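Local coordinates for protein amidohydrolase (Brucella melitensis biovar Abortus, PDB 4F0L) that probably hydrolyses a carbon-nitrogen bond as a metal-dependent deaminase of the amidohydrolase family, with an iron(III) ion bound in the crystal, at residues Y130-D136 against R183-N187; T311-T315 against S346-H351. All blocks are in the same frame, centred on the assembly; numbering follows the deposited sequence.

Interaction 1: Y130-D136 against R183-N187; sequences YLHHDCD and RRFIN
Arg-184 reaches from 183-187 into the bend of 130-136. Its CB lies near the carbonyl oxygens of His-133 and Asp-134, and CG passes 3.3 Å from Asp-134 O. The chain then turns about its CG-CD bond (chi3 71°), which brings the guanidinium side-on to His-133 O: NE donates at 2.7 Å and NH2 at 3.0 Å, both with the oxygen close to the guanidinium plane. NE also makes a weak bond to Asp-134 O. One face of the guanidinium carries Leu-131 CD1 and the opposite face Cys-135 SG, while NH1 turns to Ala-98 O and Met-101 O. The carbonyl of Arg-184 is gripped as well, by the backbone N atoms of His-132 and His-133, so main chain and side chain of one residue bind the same bend.

In the amidohydrolase barrel, 130-136 directly follows barrel strand 122-129, and residues 183-187 belong to the long connection from strand 160-167 to helix 189-203. At the end nearer the metal, the edge of Tyr-130 meets the face of Phe-185 in a T-shaped stack, planes at 79°; the tyrosine ring also meets that of His-67, an iron ligand.

His-133 NE2 donates in its ring plane to two acceptors, Ile-186 O at 2.7 Å and Asn-187 OD1 at 2.9 Å, the latter approached from above the amide plane. Arg-191 of helix 189-203 also donates to both oxygens. At the far end Arg-183, extended from CG to NE, places NE 2.9 Å from Cys-135 O, and its NH1 binds Glu-180 O.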
# COMPACT_ATOMS: atom_id res chain seq x y z
N TYR B 130 16.18 13.90 -16.66
CA TYR B 130 16.64 13.63 -18.03
C TYR B 130 15.84 14.28 -19.15
O TYR B 130 16.14 14.06 -20.32
CB TYR B 130 16.80 12.12 -18.30
CG TYR B 130 15.60 11.23 -18.12
CD1 TYR B 130 14.64 11.09 -19.12
CD2 TYR B 130 15.46 10.44 -16.99
CE1 TYR B 130 13.56 10.24 -18.97
CE2 TYR B 130 14.39 9.57 -16.84
CZ TYR B 130 13.45 9.47 -17.83
OH TYR B 130 12.39 8.61 -17.67
N LEU B 131 14.83 15.06 -18.81
CA LEU B 131 14.00 15.69 -19.80
C LEU B 131 14.60 17.06 -20.07
O LEU B 131 14.25 18.06 -19.42
CB LEU B 131 12.58 15.78 -19.28
CG LEU B 131 11.56 16.41 -20.20
CD1 LEU B 131 11.52 15.72 -21.56
CD2 LEU B 131 10.19 16.39 -19.49
N HIS B 132 15.53 17.11 -21.03
CA HIS B 132 16.38 18.29 -21.21
C HIS B 132 15.96 19.23 -22.30
O HIS B 132 15.84 20.42 -22.06
CB HIS B 132 17.82 17.87 -21.52
CG HIS B 132 18.49 17.11 -20.41
ND1 HIS B 132 18.59 17.59 -19.15
CD2 HIS B 132 19.16 15.88 -20.41
CE1 HIS B 132 19.27 16.71 -18.39
NE2 HIS B 132 19.61 15.65 -19.16
N HIS B 133 15.80 18.72 -23.52
CA HIS B 133 15.74 19.57 -24.69
C HIS B 133 14.34 19.77 -25.20
O HIS B 133 13.39 19.21 -24.66
CB HIS B 133 16.67 18.98 -25.75
CG HIS B 133 18.08 18.76 -25.25
ND1 HIS B 133 18.80 19.74 -24.68
CD2 HIS B 133 18.89 17.62 -25.26
CE1 HIS B 133 20.01 19.24 -24.34
NE2 HIS B 133 20.06 17.95 -24.70
N ASP B 134 14.20 20.56 -26.26
CA ASP B 134 12.87 20.86 -26.79
C ASP B 134 12.27 19.62 -27.49
O ASP B 134 12.91 18.57 -27.55
CB ASP B 134 12.99 22.10 -27.67
CG ASP B 134 11.66 22.78 -27.99
OD1 ASP B 134 10.57 22.28 -27.64
OD2 ASP B 134 11.74 23.82 -28.68
N CYS B 135 11.03 19.72 -27.96
CA CYS B 135 10.29 18.56 -28.48
C CYS B 135 10.94 17.89 -29.71
O CYS B 135 10.81 16.70 -29.89
CB CYS B 135 8.82 18.93 -28.76
SG CYS B 135 7.95 19.48 -27.26
N ASP B 136 11.65 18.67 -30.53
CA ASP B 136 12.34 18.13 -31.69
C ASP B 136 13.77 17.71 -31.35
O ASP B 136 14.53 17.31 -32.22
CB ASP B 136 12.31 19.11 -32.90
CG ASP B 136 12.96 20.47 -32.60
OD1 ASP B 136 13.94 20.55 -31.83
OD2 ASP B 136 12.49 21.49 -33.16
N ARG B 183 15.44 11.57 -28.15
CA ARG B 183 16.03 12.83 -28.57
C ARG B 183 16.04 13.97 -27.55
O ARG B 183 16.93 14.81 -27.58
CB ARG B 183 15.35 13.34 -29.84
CG ARG B 183 13.90 13.72 -29.65
CD ARG B 183 13.28 14.07 -30.99
NE ARG B 183 11.82 14.23 -30.95
CZ ARG B 183 10.95 13.24 -31.08
NH1 ARG B 183 11.33 11.97 -31.23
NH2 ARG B 183 9.66 13.53 -31.06
N ARG B 184 15.07 14.04 -26.65
CA ARG B 184 15.08 15.13 -25.66
C ARG B 184 16.03 14.87 -24.48
O ARG B 184 16.19 15.74 -23.63
CB ARG B 184 13.68 15.40 -25.10
CG ARG B 184 12.62 15.58 -26.16
CD ARG B 184 11.33 16.03 -25.54
NE ARG B 184 11.37 17.42 -25.06
CZ ARG B 184 10.38 18.04 -24.42
NH1 ARG B 184 9.24 17.41 -24.17
NH2 ARG B 184 10.49 19.31 -24.07
N PHE B 185 16.60 13.66 -24.41
CA PHE B 185 17.40 13.22 -23.26
C PHE B 185 18.89 13.31 -23.53
O PHE B 185 19.69 13.26 -22.61
CB PHE B 185 17.12 11.75 -22.90
CG PHE B 185 15.65 11.37 -22.80
CD1 PHE B 185 14.69 12.30 -22.47
CD2 PHE B 185 15.26 10.06 -23.05
CE1 PHE B 185 13.36 11.95 -22.39
CE2 PHE B 185 13.93 9.69 -22.98
CZ PHE B 185 12.98 10.64 -22.66
N ILE B 186 19.23 13.44 -24.81
CA ILE B 186 20.58 13.18 -25.31
C ILE B 186 21.52 14.34 -25.06
O ILE B 186 21.15 15.49 -25.23
CB ILE B 186 20.51 12.93 -26.86
CG1 ILE B 186 19.73 11.66 -27.16
CG2 ILE B 186 21.89 12.88 -27.52
CD1 ILE B 186 19.59 11.42 -28.66
N ASN B 187 22.74 14.04 -24.64
CA ASN B 187 23.84 14.99 -24.68
C ASN B 187 25.12 14.26 -24.98
O ASN B 187 25.22 13.05 -24.74
CB ASN B 187 24.03 15.73 -23.35
CG ASN B 187 22.96 16.74 -23.09
OD1 ASN B 187 22.86 17.74 -23.80
ND2 ASN B 187 22.16 16.51 -22.03

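Interaction 2: T311-T315 against S346-H351; sequences TFNAT and SQRLYH
Thr-311 lays its methyl against the side chains of Ser-346 and Gln-347, where the loop leading into helix 314-319 of the amidohydrolase barrel packs on the C-terminal part of helix 336-351. CG2 of Thr-311 stands anti to the backbone N and comes within 3.8 Å of Ser-346 OG. Beside it the Gln-347 side chain, bent at chi2 (-56°), runs past the threonine in the opposite direction; Gln-347 CD is 3.6 Å from Ala-314 CB. At the margin Tyr-350 CD2 approaches Thr-311 CB obliquely.

Three waters bridge the segments. One bonds to Thr-311 OG1 and to the helix backbone; this water donates to Ser-346 O at 2.8 Å. A second accepts from Phe-312 N and donates to Ser-346 OG. The third water donates to Phe-312 O at 3.1 Å and is hydrogen-bonded to His-351 NE2 at 2.7 Å. The serine hydroxyl of the second bridge is also bonded to Leu-343 O, one turn back along its own helix, which helps to fix its position.

Further out, Phe-312 turns its ring away from helix 336-351, onto Ala-297 and Leu-299 of strand 296-299 and edge-to-face with Phe-317. Asn-313, centre of an inverse gamma turn, leads the chain from Phe-312 into helix 314-319. Leu-357 touches both Ala-314 and Gln-347. On another side of helix 336-351 the contact borders the second subunit, where Arg-348 NH1 bonds to Asn-306 O and Arg-348 NH2 forms a salt bridge with Glu-78 OE1, both partners belonging to that subunit.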
# COMPACT_ATOMS: atom_id res chain seq x y z
N THR B 311 12.65 -8.25 -6.48
CA THR B 311 12.75 -8.05 -5.03
C THR B 311 14.22 -7.86 -4.63
O THR B 311 15.08 -8.67 -5.00
CB THR B 311 12.16 -9.26 -4.31
OG1 THR B 311 10.83 -9.45 -4.75
CG2 THR B 311 12.18 -9.05 -2.80
N PHE B 312 14.50 -6.79 -3.91
CA PHE B 312 15.89 -6.46 -3.48
C PHE B 312 16.43 -7.45 -2.43
O PHE B 312 15.67 -7.96 -1.59
CB PHE B 312 15.89 -5.03 -2.89
CG PHE B 312 17.24 -4.51 -2.53
CD1 PHE B 312 18.16 -4.15 -3.51
CD2 PHE B 312 17.58 -4.32 -1.19
CE1 PHE B 312 19.40 -3.65 -3.16
CE2 PHE B 312 18.83 -3.80 -0.82
CZ PHE B 312 19.75 -3.49 -1.81
N ASN B 313 17.76 -7.63 -2.45
CA ASN B 313 18.45 -8.52 -1.51
C ASN B 313 18.68 -7.81 -0.18
O ASN B 313 19.82 -7.59 0.24
CB ASN B 313 19.81 -8.96 -2.04
CG ASN B 313 19.70 -9.86 -3.23
OD1 ASN B 313 18.62 -10.35 -3.52
ND2 ASN B 313 20.81 -10.08 -3.94
N ALA B 314 17.57 -7.46 0.47
CA ALA B 314 17.57 -6.51 1.58
C ALA B 314 18.29 -7.00 2.86
O ALA B 314 19.06 -6.24 3.47
CB ALA B 314 16.13 -6.09 1.89
N THR B 315 18.07 -8.25 3.26
CA THR B 315 18.71 -8.75 4.50
C THR B 315 20.22 -8.91 4.32
O THR B 315 21.00 -8.45 5.16
CB THR B 315 18.07 -10.06 5.01
OG1 THR B 315 18.18 -11.06 3.99
CG2 THR B 315 16.61 -9.84 5.31
N SER B 346 7.66 -7.13 0.49
CA SER B 346 8.28 -7.86 -0.60
C SER B 346 9.18 -8.91 0.04
O SER B 346 9.29 -10.05 -0.46
CB SER B 346 9.06 -6.94 -1.55
OG SER B 346 10.20 -6.34 -0.95
N GLN B 347 9.81 -8.55 1.16
CA GLN B 347 10.70 -9.49 1.83
C GLN B 347 9.92 -10.61 2.51
O GLN B 347 10.32 -11.78 2.42
CB GLN B 347 11.64 -8.77 2.81
CG GLN B 347 12.46 -7.64 2.17
CD GLN B 347 13.27 -8.09 0.98
OE1 GLN B 347 13.24 -7.45 -0.10
NE2 GLN B 347 13.99 -9.17 1.14
N ARG B 348 8.79 -10.26 3.15
CA ARG B 348 7.98 -11.27 3.85
C ARG B 348 7.48 -12.36 2.89
O ARG B 348 7.49 -13.55 3.24
CB ARG B 348 6.79 -10.62 4.58
CG ARG B 348 7.22 -9.71 5.70
CD ARG B 348 6.14 -9.35 6.70
NE ARG B 348 6.70 -8.37 7.63
CZ ARG B 348 6.01 -7.70 8.56
NH1 ARG B 348 4.72 -7.94 8.75
NH2 ARG B 348 6.65 -6.82 9.33
N LEU B 349 7.04 -11.95 1.71
CA LEU B 349 6.55 -12.90 0.72
C LEU B 349 7.68 -13.75 0.14
O LEU B 349 7.53 -14.93 -0.01
CB LEU B 349 5.76 -12.18 -0.38
CG LEU B 349 4.39 -11.60 0.07
CD1 LEU B 349 3.81 -10.59 -0.93
CD2 LEU B 349 3.39 -12.72 0.34
N TYR B 350 8.83 -13.13 -0.13
CA TYR B 350 9.95 -13.85 -0.73
C TYR B 350 10.59 -14.83 0.26
O TYR B 350 11.02 -15.90 -0.13
CB TYR B 350 11.02 -12.86 -1.23
CG TYR B 350 12.06 -13.48 -2.14
CD1 TYR B 350 13.18 -14.14 -1.62
CD2 TYR B 350 11.91 -13.41 -3.53
CE1 TYR B 350 14.10 -14.73 -2.46
CE2 TYR B 350 12.84 -13.99 -4.37
CZ TYR B 350 13.93 -14.64 -3.83
OH TYR B 350 14.86 -15.21 -4.67
N HIS B 351 10.68 -14.46 1.54
CA HIS B 351 11.33 -15.31 2.54
C HIS B 351 10.35 -16.06 3.43
O HIS B 351 10.78 -16.79 4.32
CB HIS B 351 12.27 -14.45 3.39
CG HIS B 351 13.41 -13.85 2.61
ND1 HIS B 351 14.25 -14.59 1.86
CD2 HIS B 351 13.85 -12.52 2.50
CE1 HIS B 351 15.18 -13.78 1.29
NE2 HIS B 351 14.94 -12.52 1.69
O HOH W 1 8.64 -10.46 -3.12
O HOH W 2 12.28 -5.12 -2.68
O HOH W 3 15.70 -10.80 -0.30

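Both segments of interaction 1 precede those of interaction 2 in the chain, and all belong to the amidohydrolase barrel domain. Their centres are about 36 Å apart and their nearest atoms about 19 Å, so they do not touch. Interaction 1 joins the loops that follow strand 122-129 and precede helix 189-203, in the earlier half of the barrel; interaction 2 joins the start of helix 314-319 to the C-terminal part of helix 336-351, with strand 323-326 between them in sequence, in the later half. One lies in the loops near the metal site, the other between outer helices, away from the iron and beside the second subunit.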